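Local coordinates for Lmo2470 protein (Listeria monocytogenes EGD-e, PDB 5HL3) that interacts with the host protein afadin and facilitates basement membrane crossing, as a calcium-binding leucine-rich-repeat internalin, at residues A[61-66]-A[87-92]; A[126-131]-A[143-148]; A[147-152]-A[169-174]; A[176-181]-A[198-203]; A[230-235]-A[252-257]. All coordinates share one frame; numbering follows the deposited sequence.

Contact 1. Residues A[61-66]-A[87-92]; sequences DSMQLL and TEFPDI
The unusual element is a Met-aromatic contact made by selenium: Met-63, a selenomethionine, brings SE to 5.3 Å from the centroid of the Phe-89 ring. The centroid-to-SE direction is 73° off the ring normal, an oblique approach. The side chain leaves with CG opposite the backbone N (chi1 -165°) and then bends at both later torsions; the two side chains cross at about a right angle. Its CG does the closer touching, 3.9 Å from Phe-89 CE1 and 3.6 Å from Pro-90 CD. Pro-90 CD in turn sits above one face of the preceding Phe-89 ring, offset toward its rim, so Met-63 CG meets the proline and the ring together.

Leu-66 meets the same ring end through CD1, 4.0 Å from Phe-89 CE1, and its CB packs 3.5 Å from Ile-92 CD1. At the polar margin, the amide of Gln-64 runs past Pro-90 and Ile-92 in the opposite direction, with NE2 3.6 Å from Ile-92 CG2. That NE2 gives one hydrogen bond to Glu-67 OE1 and another to a water at 2.7 Å, which bridges to Asp-91 O. No direct hydrogen bond joins the segments, so side-chain burial and this water carry the contact.

Helix 60-63 and the loop 87-92 thus meet near the N-terminal end of the repeat array: helix 21-30 touches Met-63 through Leu-23 and Leu-66 through Met-27, Phe-53 of strand 50-53 packs on both, and Val-77 and Ile-79 of strand 76-79 lie against Phe-89.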
# COMPACT_ATOMS: atom_id res chain seq x y z
N ASP A 61 -2.64 -25.98 14.70
CA ASP A 61 -2.19 -27.31 15.13
C ASP A 61 -2.27 -28.35 14.05
O ASP A 61 -1.33 -29.16 13.87
CB ASP A 61 -2.98 -27.77 16.35
CG ASP A 61 -2.57 -27.04 17.62
OD1 ASP A 61 -1.49 -26.38 17.61
OD2 ASP A 61 -3.30 -27.15 18.63
N SER A 62 -3.38 -28.40 13.31
CA SER A 62 -3.43 -29.40 12.24
C SER A 62 -2.52 -29.07 11.06
O SER A 62 -1.99 -30.00 10.44
CB SER A 62 -4.87 -29.73 11.85
OG SER A 62 -5.68 -28.61 11.63
N MSE A 63 -2.28 -27.80 10.74
CA MSE A 63 -1.35 -27.48 9.67
C MSE A 63 0.04 -27.96 10.02
O MSE A 63 0.81 -28.33 9.14
CB MSE A 63 -1.38 -25.97 9.38
CG MSE A 63 -0.70 -25.62 8.04
SE MSE A 63 -1.66 -26.28 6.45
CE MSE A 63 -2.76 -24.70 6.12
N GLN A 64 0.40 -27.96 11.30
CA GLN A 64 1.70 -28.45 11.76
C GLN A 64 1.94 -29.93 11.40
O GLN A 64 3.10 -30.35 11.30
CB GLN A 64 1.77 -28.30 13.28
CG GLN A 64 3.12 -28.57 13.88
CD GLN A 64 3.99 -27.35 13.88
OE1 GLN A 64 3.50 -26.20 14.10
NE2 GLN A 64 5.29 -27.56 13.73
N LEU A 65 0.87 -30.70 11.19
CA LEU A 65 0.99 -32.11 10.82
C LEU A 65 1.71 -32.28 9.48
O LEU A 65 2.12 -33.39 9.16
CB LEU A 65 -0.37 -32.80 10.77
CG LEU A 65 -1.17 -32.80 12.09
CD1 LEU A 65 -2.62 -33.19 11.79
CD2 LEU A 65 -0.54 -33.74 13.12
N LEU A 66 1.85 -31.23 8.69
CA LEU A 66 2.64 -31.32 7.47
C LEU A 66 4.09 -31.72 7.73
O LEU A 66 4.76 -32.26 6.82
CB LEU A 66 2.61 -29.99 6.69
CG LEU A 66 1.32 -29.60 6.02
CD1 LEU A 66 1.44 -28.21 5.42
CD2 LEU A 66 0.90 -30.58 4.93
N THR A 87 -4.14 -19.08 12.01
CA THR A 87 -3.60 -17.73 12.06
C THR A 87 -2.12 -17.66 11.66
O THR A 87 -1.54 -16.60 11.68
CB THR A 87 -3.79 -17.08 13.44
OG1 THR A 87 -3.06 -17.83 14.43
CG2 THR A 87 -5.26 -17.05 13.86
N GLU A 88 -1.53 -18.79 11.31
CA GLU A 88 -0.12 -18.81 10.96
C GLU A 88 0.22 -20.05 10.16
O GLU A 88 -0.25 -21.16 10.50
CB GLU A 88 0.70 -18.80 12.24
CG GLU A 88 2.18 -18.88 12.09
CD GLU A 88 2.84 -18.68 13.42
OE1 GLU A 88 3.25 -19.70 14.01
OE2 GLU A 88 2.83 -17.54 13.90
N PHE A 89 1.00 -19.90 9.07
CA PHE A 89 1.56 -21.07 8.41
C PHE A 89 2.83 -21.43 9.18
O PHE A 89 3.67 -20.58 9.37
CB PHE A 89 1.84 -20.82 6.92
CG PHE A 89 2.24 -22.07 6.21
CD1 PHE A 89 1.28 -23.03 5.89
CD2 PHE A 89 3.56 -22.35 5.95
CE1 PHE A 89 1.65 -24.23 5.29
CE2 PHE A 89 3.92 -23.55 5.36
CZ PHE A 89 2.96 -24.48 5.04
N PRO A 90 2.95 -22.67 9.65
CA PRO A 90 4.07 -22.99 10.53
C PRO A 90 5.44 -23.03 9.84
O PRO A 90 5.52 -23.21 8.63
CB PRO A 90 3.69 -24.36 11.07
CG PRO A 90 2.96 -24.99 9.93
CD PRO A 90 2.12 -23.85 9.37
N ASP A 91 6.48 -22.85 10.64
CA ASP A 91 7.88 -22.91 10.20
C ASP A 91 8.34 -24.35 10.42
O ASP A 91 8.90 -24.68 11.45
CB ASP A 91 8.69 -21.90 11.05
CG ASP A 91 10.08 -21.66 10.53
OD1 ASP A 91 10.44 -22.11 9.43
OD2 ASP A 91 10.85 -20.98 11.24
N ILE A 92 8.04 -25.24 9.47
CA ILE A 92 8.35 -26.66 9.58
C ILE A 92 9.56 -27.00 8.72
O ILE A 92 9.95 -26.19 7.85
CB ILE A 92 7.14 -27.56 9.22
CG1 ILE A 92 6.65 -27.28 7.78
CG2 ILE A 92 5.99 -27.31 10.21
CD1 ILE A 92 5.64 -28.27 7.27
O HOH W 1 6.96 -25.45 13.68

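Contact 2. Residues A[126-131]-A[143-148]; sequences DTITMS and TGMPAL
Met-145 is the first residue of the 143-148 segment to meet the other, bringing SE and CE against Ile-128 CD1, with SE 3.9 Å from that methyl. The two side chains cross at about a right angle. The selenomethionine chain runs extended to SE and then turns at chi3 (-68°), which sets CE beside the same methyl as SE, so both SE and CE rest against CD1.

A type I turn follows from Met-145 to Leu-148, closed by Leu-148 N bonding to Met-145 O at 3.2 Å. Within it, Ala-147 contributes mainly its carbonyl. Ala-147 O accepts a hydrogen bond from a water at 2.7 Å, and the same water donates to Asp-126 OD2, also at 2.7 Å. No direct hydrogen bond spans the segments, and this single water supplies the polar link at the partly exposed margin.

Leu-148 completes the walk. Its CB points away from 126-131, yet with CG opposite the backbone N (chi1 -164°) the branch swings back. CD1 comes 3.7 Å from Asp-126 O and 4.2 Å from Ile-128 CG1, while the leucine and isoleucine chains cross almost perpendicularly.

In the parallel sheet, strand 127-129 runs between strands 100-103 and 150-152. The backbone of Asp-126 bonds to Lys-99 and to Lys-149, Ile-128 also packs on Leu-151 of strand 150-152, and the 143-148 loop leads, through Lys-149, into that strand.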
# COMPACT_ATOMS: atom_id res chain seq x y z
N ASP A 126 11.06 -16.47 -1.83
CA ASP A 126 11.15 -15.36 -2.79
C ASP A 126 10.01 -14.34 -2.62
O ASP A 126 10.25 -13.14 -2.70
CB ASP A 126 11.15 -15.96 -4.22
CG ASP A 126 11.18 -14.91 -5.29
OD1 ASP A 126 10.09 -14.41 -5.65
OD2 ASP A 126 12.29 -14.62 -5.81
N THR A 127 8.79 -14.83 -2.40
CA THR A 127 7.61 -13.98 -2.34
C THR A 127 6.67 -14.43 -1.24
O THR A 127 6.35 -15.62 -1.15
CB THR A 127 6.84 -13.98 -3.68
OG1 THR A 127 7.68 -13.46 -4.73
CG2 THR A 127 5.57 -13.15 -3.63
N ILE A 128 6.20 -13.46 -0.45
CA ILE A 128 5.18 -13.68 0.58
C ILE A 128 4.02 -12.71 0.32
O ILE A 128 4.24 -11.53 0.14
CB ILE A 128 5.72 -13.47 1.99
CG1 ILE A 128 6.84 -14.50 2.31
CG2 ILE A 128 4.57 -13.54 3.00
CD1 ILE A 128 7.49 -14.26 3.64
N THR A 129 2.80 -13.24 0.29
CA THR A 129 1.57 -12.45 0.11
C THR A 129 0.58 -12.77 1.21
O THR A 129 0.20 -13.93 1.38
CB THR A 129 0.88 -12.75 -1.22
OG1 THR A 129 1.78 -12.52 -2.30
CG2 THR A 129 -0.37 -11.89 -1.43
N MSE A 130 0.16 -11.73 1.95
CA MSE A 130 -0.81 -11.92 3.05
C MSE A 130 -1.86 -10.83 3.04
O MSE A 130 -2.66 -10.73 3.97
CB MSE A 130 -0.08 -11.88 4.37
CG MSE A 130 0.91 -13.04 4.53
SE MSE A 130 2.02 -12.88 6.13
CE MSE A 130 0.76 -13.58 7.28
N SER A 131 -1.90 -10.05 1.97
CA SER A 131 -2.81 -8.90 1.86
C SER A 131 -4.27 -9.22 2.18
O SER A 131 -4.83 -10.23 1.77
CB SER A 131 -2.75 -8.35 0.46
OG SER A 131 -1.42 -7.96 0.14
N THR A 143 15.46 -12.65 9.53
CA THR A 143 16.86 -13.10 9.61
C THR A 143 17.11 -14.38 8.86
O THR A 143 18.25 -14.78 8.76
CB THR A 143 17.31 -13.32 11.08
OG1 THR A 143 16.41 -14.25 11.70
CG2 THR A 143 17.35 -12.02 11.87
N GLY A 144 16.06 -15.04 8.35
CA GLY A 144 16.22 -16.37 7.70
C GLY A 144 15.82 -16.48 6.24
O GLY A 144 15.75 -17.60 5.69
N MSE A 145 15.57 -15.35 5.59
CA MSE A 145 15.11 -15.36 4.19
C MSE A 145 15.93 -14.41 3.38
O MSE A 145 15.46 -13.38 2.89
CB MSE A 145 13.63 -15.04 4.13
CG MSE A 145 12.78 -16.16 4.75
SE MSE A 145 10.84 -15.91 4.63
CE MSE A 145 10.69 -14.39 5.84
N PRO A 146 17.18 -14.79 3.14
CA PRO A 146 18.11 -13.88 2.46
C PRO A 146 17.77 -13.59 1.01
O PRO A 146 18.27 -12.60 0.45
CB PRO A 146 19.44 -14.60 2.58
CG PRO A 146 19.10 -16.05 2.66
CD PRO A 146 17.84 -16.06 3.50
N ALA A 147 16.93 -14.43 0.39
CA ALA A 147 16.62 -14.29 -1.01
C ALA A 147 15.25 -13.63 -1.24
O ALA A 147 14.76 -13.60 -2.37
CB ALA A 147 16.72 -15.63 -1.69
N LEU A 148 14.64 -13.09 -0.19
CA LEU A 148 13.31 -12.50 -0.34
C LEU A 148 13.32 -11.33 -1.34
O LEU A 148 14.17 -10.45 -1.24
CB LEU A 148 12.77 -12.02 1.01
CG LEU A 148 11.27 -11.73 1.08
CD1 LEU A 148 10.49 -13.03 0.99
CD2 LEU A 148 10.93 -11.01 2.37
O HOH W 2 14.61 -15.26 -4.51

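Contact 3. Residues A[147-152]-A[169-174]; sequences ALKQLY and IPLLIT
Lys-149 and Thr-174 bury the most surface here, and one carbonyl ties them together. Lys-149 O takes two successive backbone N-H groups, Ile-173 N at 2.8 Å and Thr-174 N at 3.1 Å. The pairing thus begins at a carbonyl shared by two N-H groups. Thr-174 then returns a bond, its O receiving Leu-151 N at 3.0 Å, while Gln-150 CA makes a CA-H...O contact with the same oxygen. Gln-150 and Thr-174 form a parallel bridge.

The Lys-149 chain is fully extended beyond CG, and its methylenes run along 171-173. CG lies against Leu-171 O and Leu-171 CB, CD lies 4.1 Å from Ile-173 CD1, and CE approaches Leu-171 CD1. The lysine and isoleucine chains run side by side in the same direction, whereas Leu-171 meets the lysine at a slant.

With OG1 anti to the carbonyl carbon (chi1 -63°), Thr-174 leaves CG2 opposite the backbone N, which presents that methyl to the Tyr-152 ring obliquely, 3.8 Å from Tyr-152 OH. A water bridges the polar ends, 2.6 Å from Gln-150 NE2, which donates to it, and 2.7 Å from Thr-174 OG1; Gln-150 OE1 is bonded to Thr-127 OG1.

On the buried side, Leu-148 lies alongside Ile-169, with Leu-148 CB 4.0 Å from Ile-169 CG2, and Leu-172 CD1 approaches Leu-151 CB. Equivalent leucines, Leu-148 over Leu-172 and Leu-151 over Leu-175, stack inward from the lead-in to, and within, neighbouring parallel strands: the hallmark of a leucine-rich-repeat solenoid.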
# COMPACT_ATOMS: atom_id res chain seq x y z
N ALA A 147 16.93 -14.43 0.39
CA ALA A 147 16.62 -14.29 -1.01
C ALA A 147 15.25 -13.63 -1.24
O ALA A 147 14.76 -13.60 -2.37
CB ALA A 147 16.72 -15.63 -1.69
N LEU A 148 14.64 -13.09 -0.19
CA LEU A 148 13.31 -12.50 -0.34
C LEU A 148 13.32 -11.33 -1.34
O LEU A 148 14.17 -10.45 -1.24
CB LEU A 148 12.77 -12.02 1.01
CG LEU A 148 11.27 -11.73 1.08
CD1 LEU A 148 10.49 -13.03 0.99
CD2 LEU A 148 10.93 -11.01 2.37
N LYS A 149 12.40 -11.35 -2.30
CA LYS A 149 12.31 -10.33 -3.36
C LYS A 149 11.01 -9.55 -3.41
O LYS A 149 11.00 -8.39 -3.87
CB LYS A 149 12.59 -10.97 -4.73
CG LYS A 149 14.06 -11.29 -4.91
CD LYS A 149 14.37 -11.88 -6.27
CE LYS A 149 15.83 -12.19 -6.38
NZ LYS A 149 16.21 -12.77 -7.70
N GLN A 150 9.91 -10.15 -2.94
CA GLN A 150 8.62 -9.48 -3.00
C GLN A 150 7.84 -9.70 -1.73
O GLN A 150 7.73 -10.84 -1.25
CB GLN A 150 7.79 -9.95 -4.19
CG GLN A 150 8.50 -9.92 -5.52
CD GLN A 150 7.57 -10.30 -6.65
OE1 GLN A 150 7.00 -11.39 -6.67
NE2 GLN A 150 7.38 -9.39 -7.58
N LEU A 151 7.25 -8.62 -1.22
CA LEU A 151 6.49 -8.68 0.01
C LEU A 151 5.18 -7.91 -0.18
O LEU A 151 5.21 -6.67 -0.35
CB LEU A 151 7.34 -8.13 1.15
CG LEU A 151 6.80 -8.23 2.55
CD1 LEU A 151 6.43 -9.66 2.93
CD2 LEU A 151 7.83 -7.66 3.52
N TYR A 152 4.05 -8.63 -0.21
CA TYR A 152 2.72 -8.06 -0.44
C TYR A 152 1.97 -8.09 0.88
O TYR A 152 1.52 -9.18 1.33
CB TYR A 152 2.00 -8.83 -1.53
CG TYR A 152 2.67 -8.70 -2.88
CD1 TYR A 152 2.47 -7.59 -3.68
CD2 TYR A 152 3.50 -9.73 -3.38
CE1 TYR A 152 3.10 -7.50 -4.91
CE2 TYR A 152 4.10 -9.62 -4.61
CZ TYR A 152 3.91 -8.51 -5.36
OH TYR A 152 4.56 -8.43 -6.61
N ILE A 169 17.34 -8.43 4.15
CA ILE A 169 16.67 -8.83 2.90
C ILE A 169 17.17 -7.95 1.74
O ILE A 169 16.41 -7.19 1.12
CB ILE A 169 15.13 -8.87 3.01
CG1 ILE A 169 14.56 -7.56 3.54
CG2 ILE A 169 14.71 -10.05 3.91
CD1 ILE A 169 13.05 -7.46 3.46
N PRO A 170 18.48 -8.07 1.42
CA PRO A 170 19.10 -7.16 0.45
C PRO A 170 18.59 -7.24 -0.96
O PRO A 170 18.81 -6.30 -1.73
CB PRO A 170 20.56 -7.60 0.46
CG PRO A 170 20.55 -9.02 0.90
CD PRO A 170 19.44 -9.07 1.93
N LEU A 171 17.89 -8.32 -1.30
CA LEU A 171 17.39 -8.48 -2.66
C LEU A 171 15.98 -7.97 -2.87
O LEU A 171 15.46 -8.07 -3.99
CB LEU A 171 17.49 -9.95 -3.08
CG LEU A 171 18.88 -10.55 -3.02
CD1 LEU A 171 18.88 -11.95 -3.58
CD2 LEU A 171 19.87 -9.70 -3.75
N LEU A 172 15.37 -7.36 -1.86
CA LEU A 172 13.97 -6.96 -2.02
C LEU A 172 13.76 -5.98 -3.19
O LEU A 172 14.45 -4.96 -3.30
CB LEU A 172 13.46 -6.34 -0.71
CG LEU A 172 11.94 -6.17 -0.61
CD1 LEU A 172 11.30 -7.53 -0.39
CD2 LEU A 172 11.57 -5.20 0.51
N ILE A 173 12.79 -6.30 -4.04
CA ILE A 173 12.47 -5.48 -5.24
C ILE A 173 11.09 -4.80 -5.10
O ILE A 173 10.93 -3.68 -5.61
CB ILE A 173 12.49 -6.37 -6.51
CG1 ILE A 173 13.89 -6.91 -6.76
CG2 ILE A 173 11.98 -5.62 -7.74
CD1 ILE A 173 13.89 -8.04 -7.76
N THR A 174 10.11 -5.48 -4.49
CA THR A 174 8.74 -4.99 -4.41
C THR A 174 8.25 -5.02 -2.99
O THR A 174 8.34 -6.06 -2.33
CB THR A 174 7.77 -5.83 -5.30
OG1 THR A 174 8.17 -5.68 -6.67
CG2 THR A 174 6.32 -5.38 -5.14
O HOH W 3 9.22 -7.66 -8.16

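Contact 4. Residues A[176-181]-A[198-203]; sequences DLSSNQ and DLNANL
Asp-176 and Asp-198 lie side by side and point the same way, their carboxylate planes only 11° apart. Asp-176 OD1 is 3.7 Å from Asp-198 CB and 4.0 Å from Asp-198 OD2. Each OD1 is occupied by donors of its own segment: Asp-176 OD1 takes Ser-178 N nearly along the C-O axis and Ser-178 OG on its syn lone pair, while Asp-198 OD1 takes Asn-200 N and Asn-200 ND2 from one face. Both form Asx turns, and these N-H and O-H donors would probably ease the proximity of two like charges.

The asparagines act as donors instead. Asn-202 ND2 directs its two N-H groups to Leu-177 O across the contact (2.9 Å) and to Leu-199 O in its own turn (3.1 Å), both acceptors lying in its amide plane. Leu-177 O is gripped from opposite faces, since Asn-180 ND2 (3.0 Å) approaches 71° out of the carbonyl plane on the side away from Asn-202. Asn-180 also reaches the preceding coil, where its OD1 accepts from Met-156 N and Ile-158 N and its ND2 bonds to Met-153 O.

Backbone bonds from Leu-177 N to Asp-198 O (2.9 Å) and from Ser-179 N to Asn-200 O (2.9 Å) join the segments, whose directions are 5° apart, while inside Leu-177 CB rests 3.9 Å from Leu-199 CD2.

An asparagine at the same place in these successive coils (Asn-180, Asn-202 and Asn-224, which donates to Leu-199 O) is characteristic of the consensus asparagine position of leucine-rich repeats, whose amides bond from coil to coil.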
# COMPACT_ATOMS: atom_id res chain seq x y z
N ASP A 176 4.69 -3.82 -1.10
CA ASP A 176 3.33 -3.28 -1.16
C ASP A 176 2.79 -3.19 0.26
O ASP A 176 2.49 -4.21 0.87
CB ASP A 176 2.42 -4.14 -2.04
CG ASP A 176 0.98 -3.63 -2.11
OD1 ASP A 176 0.66 -2.55 -1.55
OD2 ASP A 176 0.16 -4.34 -2.74
N LEU A 177 2.69 -1.97 0.77
CA LEU A 177 2.16 -1.66 2.11
C LEU A 177 0.93 -0.75 1.98
O LEU A 177 0.61 0.01 2.93
CB LEU A 177 3.24 -1.02 2.98
CG LEU A 177 4.33 -1.99 3.45
CD1 LEU A 177 5.56 -1.22 3.89
CD2 LEU A 177 3.78 -2.89 4.54
N SER A 178 0.24 -0.84 0.84
CA SER A 178 -0.92 0.02 0.62
C SER A 178 -2.04 -0.32 1.60
O SER A 178 -2.11 -1.42 2.11
CB SER A 178 -1.41 -0.08 -0.81
OG SER A 178 -1.76 -1.42 -1.14
N SER A 179 -2.96 0.61 1.78
CA SER A 179 -4.15 0.41 2.61
C SER A 179 -3.83 -0.03 4.01
O SER A 179 -4.50 -0.91 4.56
CB SER A 179 -5.14 -0.58 1.93
OG SER A 179 -5.71 0.04 0.79
N ASN A 180 -2.88 0.65 4.65
CA ASN A 180 -2.53 0.41 6.06
C ASN A 180 -2.71 1.71 6.82
O ASN A 180 -3.42 2.59 6.37
CB ASN A 180 -1.14 -0.24 6.15
CG ASN A 180 -1.16 -1.71 5.81
OD1 ASN A 180 -1.86 -2.49 6.48
ND2 ASN A 180 -0.43 -2.10 4.79
N GLN A 181 -2.11 1.79 8.01
CA GLN A 181 -2.25 2.97 8.89
C GLN A 181 -0.87 3.55 9.19
O GLN A 181 -0.62 4.03 10.29
CB GLN A 181 -3.01 2.58 10.17
CG GLN A 181 -4.43 2.14 9.86
CD GLN A 181 -5.42 2.03 11.03
OE1 GLN A 181 -6.60 1.69 10.81
NE2 GLN A 181 -4.99 2.34 12.23
N ASP A 198 4.73 0.72 -2.85
CA ASP A 198 3.30 1.14 -2.87
C ASP A 198 2.86 1.48 -1.46
O ASP A 198 2.75 0.60 -0.61
CB ASP A 198 2.41 0.06 -3.50
CG ASP A 198 1.04 0.59 -3.88
OD1 ASP A 198 0.67 1.70 -3.42
OD2 ASP A 198 0.29 -0.10 -4.64
N LEU A 199 2.57 2.75 -1.24
CA LEU A 199 2.14 3.28 0.08
C LEU A 199 0.80 3.99 -0.04
O LEU A 199 0.44 4.76 0.84
CB LEU A 199 3.20 4.20 0.63
CG LEU A 199 4.56 3.55 0.88
CD1 LEU A 199 5.60 4.57 1.25
CD2 LEU A 199 4.44 2.52 1.97
N ASN A 200 0.04 3.72 -1.10
CA ASN A 200 -1.23 4.40 -1.26
C ASN A 200 -2.18 4.08 -0.12
O ASN A 200 -2.14 3.00 0.44
CB ASN A 200 -1.84 4.15 -2.64
CG ASN A 200 -2.66 2.88 -2.76
OD1 ASN A 200 -3.85 2.87 -2.39
ND2 ASN A 200 -2.10 1.89 -3.40
N ALA A 201 -3.05 5.03 0.23
CA ALA A 201 -4.08 4.81 1.28
C ALA A 201 -3.46 4.49 2.65
O ALA A 201 -3.84 3.55 3.34
CB ALA A 201 -5.13 3.78 0.85
N ASN A 202 -2.49 5.29 3.04
CA ASN A 202 -1.94 5.29 4.40
C ASN A 202 -2.24 6.65 5.04
O ASN A 202 -3.15 7.35 4.59
CB ASN A 202 -0.46 4.89 4.40
CG ASN A 202 -0.29 3.38 4.36
OD1 ASN A 202 -0.43 2.70 5.37
ND2 ASN A 202 -0.01 2.85 3.18
N LEU A 203 -1.53 6.96 6.11
CA LEU A 203 -1.73 8.21 6.89
C LEU A 203 -0.47 9.02 6.93
O LEU A 203 -0.20 9.75 7.88
CB LEU A 203 -2.16 7.83 8.31
CG LEU A 203 -3.44 6.94 8.43
CD1 LEU A 203 -3.71 6.52 9.87
CD2 LEU A 203 -4.66 7.62 7.83
O HOH W 4 -3.43 -1.00 -3.30
O HOH W 5 -5.10 0.56 -1.71

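Contact 5. Residues A[230-235]-A[252-257]; sequences MVNYTN and LPSNVL
Asn-232 turns CG opposite its backbone N (chi1 -164°), and Asn-255 turns CG away from its carbonyl carbon (chi1 -65°); together these bring the two amides into a stack with planes 24° apart, although the chains cross at about a right angle. Both ends of the Asn-232 amide are used. OD1 accepts from Asn-255 N at 2.8 Å, in the carbonyl plane and on a lone pair, while ND2 donates to Ser-254 OG at 3.0 Å, almost within the amide plane. Two bonds to successive residues fix the rotation of this amide at the start of the 3-10 segment 254-257.

Asn-255 answers with ND2, which gives a bond of 3.1 Å to Tyr-233 O from above the carbonyl plane and a weak one of 3.3 Å to Asn-232 O.

Next to this polar set, the Pro-253 ring packs on Met-230 at a slant, with CD 4.0 Å from Met-230 CG. Separately, Pro-253 CB lies 3.6 Å from the carbonyl oxygen Val-231 O. Tyr-233 CB comes 4.2 Å from Val-256 CG1, and Val-256 CG2 lies at the edge of the tyrosine ring; Tyr-233 OH is bonded to Thr-207 OG1.

Tyr-233 and Val-256 both rest on Leu-242, in the core behind strand 241-243, and Leu-252 and Pro-253 touch Ile-260 of the last strand, 260-261. The pairing is consistent with the loop and 3-10 side of successive leucine-rich-repeat coils.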
# COMPACT_ATOMS: atom_id res chain seq x y z
N MSE A 230 6.02 18.88 0.78
CA MSE A 230 6.65 17.62 1.18
C MSE A 230 8.13 17.68 0.86
O MSE A 230 8.62 18.62 0.24
CB MSE A 230 5.99 16.41 0.53
CG MSE A 230 6.16 16.44 -0.99
SE MSE A 230 5.46 14.82 -1.82
CE MSE A 230 6.77 13.59 -1.06
N VAL A 231 8.84 16.65 1.26
CA VAL A 231 10.25 16.54 0.96
C VAL A 231 10.50 16.63 -0.55
O VAL A 231 9.73 16.08 -1.35
CB VAL A 231 10.79 15.20 1.53
CG1 VAL A 231 10.14 13.99 0.90
CG2 VAL A 231 12.28 15.12 1.39
N ASN A 232 11.55 17.33 -0.93
CA ASN A 232 11.92 17.52 -2.33
C ASN A 232 13.08 16.57 -2.62
O ASN A 232 14.23 16.93 -2.42
CB ASN A 232 12.24 18.98 -2.60
CG ASN A 232 12.27 19.35 -4.08
OD1 ASN A 232 12.04 18.53 -4.95
ND2 ASN A 232 12.58 20.63 -4.37
N TYR A 233 12.75 15.35 -3.04
CA TYR A 233 13.72 14.26 -3.16
C TYR A 233 14.97 14.65 -3.88
O TYR A 233 14.93 15.20 -4.98
CB TYR A 233 13.10 13.04 -3.84
CG TYR A 233 11.95 12.43 -3.11
CD1 TYR A 233 12.13 11.82 -1.89
CD2 TYR A 233 10.66 12.46 -3.64
CE1 TYR A 233 11.07 11.24 -1.23
CE2 TYR A 233 9.59 11.90 -2.98
CZ TYR A 233 9.79 11.30 -1.77
OH TYR A 233 8.74 10.75 -1.09
N THR A 234 16.12 14.33 -3.28
CA THR A 234 17.42 14.65 -3.86
C THR A 234 18.19 13.45 -4.43
O THR A 234 19.16 13.67 -5.17
CB THR A 234 18.34 15.34 -2.82
OG1 THR A 234 18.52 14.49 -1.69
CG2 THR A 234 17.77 16.66 -2.37
N ASN A 235 17.78 12.23 -4.11
CA ASN A 235 18.52 11.03 -4.52
C ASN A 235 17.65 9.87 -4.95
O ASN A 235 17.82 8.74 -4.50
CB ASN A 235 19.47 10.58 -3.41
CG ASN A 235 20.64 11.53 -3.21
OD1 ASN A 235 21.55 11.61 -4.04
ND2 ASN A 235 20.65 12.22 -2.10
N LEU A 252 4.22 21.22 -5.37
CA LEU A 252 4.80 19.89 -5.66
C LEU A 252 6.32 19.95 -5.56
O LEU A 252 6.93 21.01 -5.79
CB LEU A 252 4.42 19.44 -7.06
CG LEU A 252 2.90 19.36 -7.30
CD1 LEU A 252 2.57 19.17 -8.79
CD2 LEU A 252 2.28 18.29 -6.43
N PRO A 253 6.97 18.81 -5.28
CA PRO A 253 8.43 18.80 -5.17
C PRO A 253 9.10 19.00 -6.52
O PRO A 253 9.02 18.13 -7.40
CB PRO A 253 8.74 17.43 -4.55
CG PRO A 253 7.56 16.59 -4.88
CD PRO A 253 6.38 17.53 -4.86
N SER A 254 9.81 20.10 -6.64
CA SER A 254 10.34 20.52 -7.92
C SER A 254 11.38 19.59 -8.54
O SER A 254 11.46 19.49 -9.77
CB SER A 254 10.90 21.95 -7.83
OG SER A 254 12.07 22.03 -7.02
N ASN A 255 12.16 18.90 -7.72
CA ASN A 255 13.22 18.04 -8.25
C ASN A 255 12.73 16.85 -9.06
O ASN A 255 13.45 16.34 -9.90
CB ASN A 255 14.12 17.49 -7.14
CG ASN A 255 14.90 18.57 -6.44
OD1 ASN A 255 15.11 19.68 -6.96
ND2 ASN A 255 15.38 18.24 -5.25
N VAL A 256 11.49 16.45 -8.81
CA VAL A 256 10.91 15.26 -9.44
C VAL A 256 9.59 15.57 -10.13
O VAL A 256 8.80 14.67 -10.39
CB VAL A 256 10.74 14.15 -8.37
CG1 VAL A 256 12.09 13.69 -7.86
CG2 VAL A 256 9.83 14.58 -7.23
N LEU A 257 9.38 16.83 -10.48
CA LEU A 257 8.10 17.24 -11.07
C LEU A 257 7.75 16.46 -12.34
O LEU A 257 6.58 16.15 -12.59
CB LEU A 257 8.11 18.77 -11.32
CG LEU A 257 6.80 19.37 -11.87
CD1 LEU A 257 5.56 19.04 -11.08
CD2 LEU A 257 7.00 20.88 -12.04

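How the contacts relate
The five contacts follow the solenoid from its N-terminal end: contact 1 and contact 5 lie on opposite sides of the chain's centre, 46 Å apart between centres. Contacts 2 and 3 adjoin, with centres 6 Å apart and Ala-147 and Leu-148 in common; a probable hydrogen bond joins Asp-126 O to Lys-149 N at 2.8 Å. Contact 3 passes to contact 4 through Leu-151 O and Asp-176 N, 3.0 Å apart and probably bonded. Contacts 4 and 5 do not touch, their nearest atoms being about 7 Å apart. Bound calcium ions lie about 10 Å from the Ile-169 side chain in contact 3 and about 7 Å from that of Gln-181 in contact 4.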